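Local coordinates for protein transcriptional regulator (TetR/AcrR family) (Bacillus halodurans, PDB 5GP9) that probably represses fatty acid degradation genes as a TetR-family regulator, binding operator DNA through an N-terminal helix-turn-helix and responding to a bound effector, at residues A[77-82]-A[138-143]; A[132-137]-A[147-152]. One frame throughout, in Å; residues are numbered along the deposited sequence.

Contact 1 of 2, residues A[77-82]-A[138-143]; sequences TDVEEK and KEKGYF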
loop_
_atom_site.group_PDB
_atom_site.type_symbol
_atom_site.label_atom_id
_atom_site.label_comp_id
_atom_site.label_asym_id
_atom_site.label_seq_id
_atom_site.Cartn_x
_atom_site.Cartn_y
_atom_site.Cartn_z
ATOM N N THR A 77 -0.114 -26.483 14.946
ATOM C CA THR A 77 -1.061 -27.378 14.272
ATOM C C THR A 77 -2.120 -26.582 13.550
ATOM O O THR A 77 -2.234 -26.646 12.320
ATOM C CB THR A 77 -1.663 -28.403 15.232
ATOM O OG1 THR A 77 -0.617 -29.302 15.610
ATOM C CG2 THR A 77 -2.778 -29.217 14.577
ATOM N N ASP A 78 -2.854 -25.800 14.323
ATOM C CA ASP A 78 -4.044 -25.145 13.857
ATOM C C ASP A 78 -3.678 -23.997 12.877
ATOM O O ASP A 78 -2.735 -23.250 13.123
ATOM C CB ASP A 78 -4.817 -24.682 15.110
ATOM C CG ASP A 78 -6.073 -23.926 14.786
ATOM O OD1 ASP A 78 -6.160 -23.397 13.664
ATOM O OD2 ASP A 78 -6.965 -23.831 15.657
ATOM N N VAL A 79 -4.404 -23.851 11.773
ATOM C CA VAL A 79 -4.051 -22.797 10.797
ATOM C C VAL A 79 -4.564 -21.368 11.188
ATOM O O VAL A 79 -4.212 -20.330 10.519
ATOM C CB VAL A 79 -4.525 -23.170 9.370
ATOM C CG1 VAL A 79 -4.120 -24.580 8.985
ATOM C CG2 VAL A 79 -6.019 -22.988 9.229
ATOM N N GLU A 80 -5.493 -21.349 12.166
ATOM C CA GLU A 80 -5.859 -20.165 12.984
ATOM C C GLU A 80 -4.593 -19.681 13.658
ATOM O O GLU A 80 -4.237 -18.494 13.625
ATOM C CB GLU A 80 -6.901 -20.558 14.067
ATOM C CG GLU A 80 -7.215 -19.576 15.206
ATOM C CD GLU A 80 -6.364 -19.837 16.464
ATOM O OE1 GLU A 80 -6.472 -20.963 17.040
ATOM O OE2 GLU A 80 -5.574 -18.926 16.866
ATOM N N GLU A 81 -3.891 -20.630 14.258
ATOM C CA GLU A 81 -2.659 -20.316 14.936
ATOM C C GLU A 81 -1.650 -19.801 13.930
ATOM O O GLU A 81 -0.955 -18.849 14.224
ATOM C CB GLU A 81 -2.109 -21.563 15.656
ATOM C CG GLU A 81 -1.259 -21.325 16.888
ATOM C CD GLU A 81 -0.731 -22.657 17.435
ATOM O OE1 GLU A 81 0.507 -22.857 17.450
ATOM O OE2 GLU A 81 -1.560 -23.537 17.773
ATOM N N LYS A 82 -1.563 -20.461 12.782
ATOM C CA LYS A 82 -0.566 -20.133 11.757
ATOM C C LYS A 82 -0.744 -18.696 11.202
ATOM O O LYS A 82 0.250 -17.993 10.943
ATOM C CB LYS A 82 -0.590 -21.151 10.663
ATOM C CG LYS A 82 -0.060 -22.488 11.142
ATOM C CD LYS A 82 0.164 -23.364 9.933
ATOM C CE LYS A 82 0.612 -24.767 10.354
ATOM N NZ LYS A 82 0.817 -25.594 9.139
ATOM N N LYS A 138 -7.866 -23.852 3.535
ATOM C CA LYS A 138 -9.020 -24.282 2.760
ATOM C C LYS A 138 -9.140 -25.812 2.837
ATOM O O LYS A 138 -10.223 -26.334 3.190
ATOM C CB LYS A 138 -8.936 -23.810 1.305
ATOM C CG LYS A 138 -9.367 -22.341 1.158
ATOM C CD LYS A 138 -9.605 -21.927 -0.285
ATOM C CE LYS A 138 -8.387 -21.402 -0.979
ATOM N NZ LYS A 138 -8.733 -21.203 -2.419
ATOM N N GLU A 139 -8.048 -26.491 2.521
ATOM C CA GLU A 139 -8.017 -27.969 2.480
ATOM C C GLU A 139 -8.526 -28.605 3.822
ATOM O O GLU A 139 -9.246 -29.608 3.778
ATOM C CB GLU A 139 -6.597 -28.454 2.044
ATOM C CG GLU A 139 -6.415 -29.958 1.738
ATOM C CD GLU A 139 -6.945 -30.410 0.357
ATOM O OE1 GLU A 139 -7.014 -29.582 -0.585
ATOM O OE2 GLU A 139 -7.277 -31.620 0.204
ATOM N N LYS A 140 -8.234 -27.997 4.976
ATOM C CA LYS A 140 -8.646 -28.502 6.294
ATOM C C LYS A 140 -9.902 -27.859 6.823
ATOM O O LYS A 140 -10.231 -27.991 7.996
ATOM C CB LYS A 140 -7.502 -28.305 7.313
ATOM C CG LYS A 140 -6.143 -28.799 6.808
ATOM C CD LYS A 140 -5.051 -28.777 7.884
ATOM C CE LYS A 140 -3.666 -29.261 7.443
ATOM N NZ LYS A 140 -3.731 -30.237 6.335
ATOM N N GLY A 141 -10.610 -27.091 5.998
ATOM C CA GLY A 141 -11.934 -26.647 6.364
ATOM C C GLY A 141 -12.006 -25.434 7.261
ATOM O O GLY A 141 -13.088 -25.025 7.616
ATOM N N TYR A 142 -10.863 -24.807 7.556
ATOM C CA TYR A 142 -10.839 -23.625 8.395
ATOM C C TYR A 142 -11.220 -22.329 7.622
ATOM O O TYR A 142 -11.964 -21.462 8.160
ATOM C CB TYR A 142 -9.477 -23.440 9.012
ATOM C CG TYR A 142 -9.467 -22.300 10.024
ATOM C CD1 TYR A 142 -10.315 -22.321 11.144
ATOM C CD2 TYR A 142 -8.617 -21.194 9.868
ATOM C CE1 TYR A 142 -10.295 -21.299 12.093
ATOM C CE2 TYR A 142 -8.572 -20.184 10.814
ATOM C CZ TYR A 142 -9.425 -20.216 11.913
ATOM O OH TYR A 142 -9.380 -19.205 12.851
ATOM N N PHE A 143 -10.698 -22.180 6.414
ATOM C CA PHE A 143 -11.153 -21.108 5.543
ATOM C C PHE A 143 -12.203 -21.548 4.545
ATOM O O PHE A 143 -12.156 -22.661 4.011
ATOM C CB PHE A 143 -9.991 -20.521 4.731
ATOM C CG PHE A 143 -8.855 -20.008 5.548
ATOM C CD1 PHE A 143 -9.070 -19.253 6.709
ATOM C CD2 PHE A 143 -7.558 -20.265 5.137
ATOM C CE1 PHE A 143 -8.004 -18.750 7.470
ATOM C CE2 PHE A 143 -6.476 -19.812 5.898
ATOM C CZ PHE A 143 -6.688 -19.010 7.020
#
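The N-terminal end of helix 79-95, in the C-terminal regulatory region of this TetR-family protein, packs against the turn that follows helix 113-139, with Val79 and Glu80 meeting Tyr142. Val79 lays CG2 obliquely against the phenol ring, 3.2 Å from Tyr142 CD2, a very close approach for two apolar groups. The same methyl lies 3.5 Å from Tyr142 CB, so it fills the corner between the ring and the start of its side chain. With CG of Tyr142 anti to its own backbone nitrogen (chi1 -173°), the ring reaches past Val79 to the first turn of the opposing helix. There the hydroxyl ends beside the aliphatic part of Glu80, with Tyr142 OH 3.1 Å from Glu80 CB and 3.2 Å from Glu80 CG. The Glu80 chain bends at chi2 (-94°) and carries its carboxylate away from the tyrosine.

Asp78 is the N-cap of helix 79-95: its OD1 accepts from Glu80 N at 2.6 Å, a bond bent to 140° at the hydrogen that ties down the very turn on which the tyrosine rests. On the other segment Lys140 is the first residue to leave the helix, and Gly141, with its positive phi, turns the chain so that Tyr142 heads back toward Val79. On the exposed side, the aliphatic chain of Lys140 passes Val79 loosely, Lys140 CD 4.4 Å from Val79 CG1. Phe143 lies deeper, its CZ 4.5 Å from the Val79 carbonyl oxygen. Leu188 of helix 180-189 touches both aromatic side chains, while Leu191 of the second subunit packs on Phe143.

Contact 2 of 2, residues A[132-137]-A[147-152]; sequences ELLMEG and LDTRLA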
loop_
_atom_site.group_PDB
_atom_site.type_symbol
_atom_site.label_atom_id
_atom_site.label_comp_id
_atom_site.label_asym_id
_atom_site.label_seq_id
_atom_site.Cartn_x
_atom_site.Cartn_y
_atom_site.Cartn_z
ATOM N N GLU A 132 0.346 -20.477 0.413
ATOM C CA GLU A 132 0.421 -21.796 1.041
ATOM C C GLU A 132 -0.467 -21.915 2.256
ATOM O O GLU A 132 -1.160 -22.923 2.415
ATOM C CB GLU A 132 1.838 -22.186 1.445
ATOM C CG GLU A 132 2.885 -22.213 0.325
ATOM C CD GLU A 132 4.281 -22.519 0.861
ATOM O OE1 GLU A 132 5.221 -22.414 0.064
ATOM O OE2 GLU A 132 4.459 -22.859 2.081
ATOM N N LEU A 133 -0.451 -20.908 3.131
ATOM C CA LEU A 133 -1.315 -20.884 4.280
ATOM C C LEU A 133 -2.810 -20.936 3.972
ATOM O O LEU A 133 -3.606 -21.629 4.648
ATOM C CB LEU A 133 -1.011 -19.661 5.122
ATOM C CG LEU A 133 -1.763 -19.597 6.418
ATOM C CD1 LEU A 133 -1.441 -20.809 7.290
ATOM C CD2 LEU A 133 -1.462 -18.282 7.150
ATOM N N LEU A 134 -3.187 -20.164 2.971
ATOM C CA LEU A 134 -4.534 -20.109 2.560
ATOM C C LEU A 134 -5.012 -21.461 1.960
ATOM O O LEU A 134 -6.173 -21.852 2.180
ATOM C CB LEU A 134 -4.697 -19.006 1.527
ATOM C CG LEU A 134 -4.636 -17.617 2.190
ATOM C CD1 LEU A 134 -4.415 -16.597 1.098
ATOM C CD2 LEU A 134 -5.924 -17.276 2.877
ATOM N N MET A 135 -4.156 -22.020 1.116
ATOM C CA MET A 135 -4.398 -23.354 0.514
ATOM C C MET A 135 -4.612 -24.431 1.577
ATOM O O MET A 135 -5.545 -25.249 1.451
ATOM C CB MET A 135 -3.205 -23.771 -0.360
ATOM C CG MET A 135 -3.019 -23.041 -1.674
ATOM S SD MET A 135 -4.553 -22.704 -2.542
ATOM C CE MET A 135 -4.942 -24.388 -3.133
ATOM N N GLU A 136 -3.712 -24.443 2.578
ATOM C CA GLU A 136 -3.810 -25.317 3.772
ATOM C C GLU A 136 -5.103 -25.148 4.510
ATOM O O GLU A 136 -5.859 -26.130 4.802
ATOM C CB GLU A 136 -2.619 -25.078 4.700
ATOM C CG GLU A 136 -2.534 -26.069 5.817
ATOM C CD GLU A 136 -1.368 -25.871 6.766
ATOM O OE1 GLU A 136 -0.406 -25.116 6.455
ATOM O OE2 GLU A 136 -1.456 -26.529 7.843
ATOM N N GLY A 137 -5.408 -23.898 4.832
ATOM C CA GLY A 137 -6.601 -23.622 5.566
ATOM C C GLY A 137 -7.858 -24.026 4.846
ATOM O O GLY A 137 -8.864 -24.422 5.489
ATOM N N LEU A 147 -13.266 -19.449 -1.364
ATOM C CA LEU A 147 -12.356 -18.302 -1.297
ATOM C C LEU A 147 -11.343 -18.316 -2.447
ATOM O O LEU A 147 -10.694 -19.285 -2.676
ATOM C CB LEU A 147 -11.581 -18.408 0.022
ATOM C CG LEU A 147 -10.572 -17.377 0.445
ATOM C CD1 LEU A 147 -11.221 -16.019 0.516
ATOM C CD2 LEU A 147 -10.030 -17.822 1.809
ATOM N N ASP A 148 -11.129 -17.167 -3.060
ATOM C CA ASP A 148 -10.047 -17.030 -4.010
ATOM C C ASP A 148 -8.738 -16.761 -3.279
ATOM O O ASP A 148 -8.615 -15.785 -2.560
ATOM C CB ASP A 148 -10.324 -15.939 -4.987
ATOM C CG ASP A 148 -9.165 -15.754 -5.978
ATOM O OD1 ASP A 148 -8.583 -16.723 -6.475
ATOM O OD2 ASP A 148 -8.843 -14.645 -6.313
ATOM N N THR A 149 -7.779 -17.648 -3.433
ATOM C CA THR A 149 -6.498 -17.519 -2.794
ATOM C C THR A 149 -5.860 -16.182 -3.124
ATOM O O THR A 149 -5.293 -15.496 -2.256
ATOM C CB THR A 149 -5.606 -18.666 -3.196
ATOM O OG1 THR A 149 -6.254 -19.891 -2.790
ATOM C CG2 THR A 149 -4.255 -18.598 -2.447
ATOM N N ARG A 150 -5.946 -15.796 -4.371
ATOM C CA ARG A 150 -5.273 -14.571 -4.839
ATOM C C ARG A 150 -5.858 -13.314 -4.118
ATOM O O ARG A 150 -5.114 -12.528 -3.519
ATOM C CB ARG A 150 -5.327 -14.467 -6.348
ATOM C CG ARG A 150 -4.908 -13.122 -6.892
ATOM C CD ARG A 150 -5.272 -12.988 -8.362
ATOM N NE ARG A 150 -6.764 -12.884 -8.476
ATOM C CZ ARG A 150 -7.411 -12.338 -9.502
ATOM N NH1 ARG A 150 -6.720 -11.816 -10.519
ATOM N NH2 ARG A 150 -8.756 -12.311 -9.491
ATOM N N LEU A 151 -7.176 -13.171 -4.107
ATOM C CA LEU A 151 -7.825 -12.083 -3.481
ATOM C C LEU A 151 -7.616 -12.087 -1.974
ATOM O O LEU A 151 -7.395 -11.002 -1.345
ATOM C CB LEU A 151 -9.332 -12.177 -3.724
ATOM C CG LEU A 151 -10.048 -10.891 -3.775
ATOM C CD1 LEU A 151 -9.533 -10.038 -4.943
ATOM C CD2 LEU A 151 -11.560 -11.144 -3.952
ATOM N N ALA A 152 -7.704 -13.286 -1.382
ATOM C CA ALA A 152 -7.450 -13.407 0.073
ATOM C C ALA A 152 -6.019 -12.930 0.434
ATOM O O ALA A 152 -5.830 -12.249 1.402
ATOM C CB ALA A 152 -7.696 -14.864 0.498
#
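Leu134, on the penultimate turn of helix 113-139, faces the first turn of helix 149-169 and carries the tightly packed part of this helix-helix contact. Its two methyls straddle Ala152: CD1 and CD2 of Leu134 each lie 3.8 Å from Ala152 CB. CD1 of Leu134 also rests 3.6 Å from Thr149 O, while Leu134 CB stands 4.0 Å from Thr149 CG2. That threonine methyl is anti to its backbone nitrogen, a rotation that directs it at the leucine and leaves the hydroxyl on the methionine side. Farther along, CD2 of Leu134 makes a looser contact with Leu147 CD2 at 4.3 Å, extending the apolar surface to the residue ahead of the N-cap.

The solvent side is held by Met135, whose chain bends at both chi2 and chi3 and crosses the threonine side chain at about a right angle. Its SD comes within 3.3 Å of Thr149 OG1, but the polar partner of this hydroxyl is Lys138 NZ, one turn farther along the methionine's helix. Asp148 caps helix 149-169 without touching segment 132-137: OD2 receives Leu151 N at 3.1 Å from above the carboxylate plane, and a weak bond from Arg150 NE reaches the same oxygen as part of a salt bridge.

Farther along helix 149-169, Arg153 and Ile156 also touch Leu134, while Leu133 of helix 113-139 packs on helix 79-95. From the second subunit, Leu191 packs on Ala152, Leu186 on Leu147, and Tyr174 makes a cation-pi contact with Arg150.

Contacts 1 and 2 lie about 10 Å apart, centre to centre, on the same side of the chain's centre, and share helix 113-139. Their segments alternate along the chain: 77-82, 132-137, 138-143, then 147-152. The last turns of helix 113-139 meet helix 149-169 in contact 2, and the turn that follows meets the start of helix 79-95 in contact 1. Two lysines tie the sites together: Lys82 NZ forms a salt bridge with Glu136 OE2, and Lys138 NZ probably hydrogen-bonds to Leu147 O. Both contacts belong to the all-helical C-terminal region and touch the second subunit, so this three-helix junction adjoins the dimer interface.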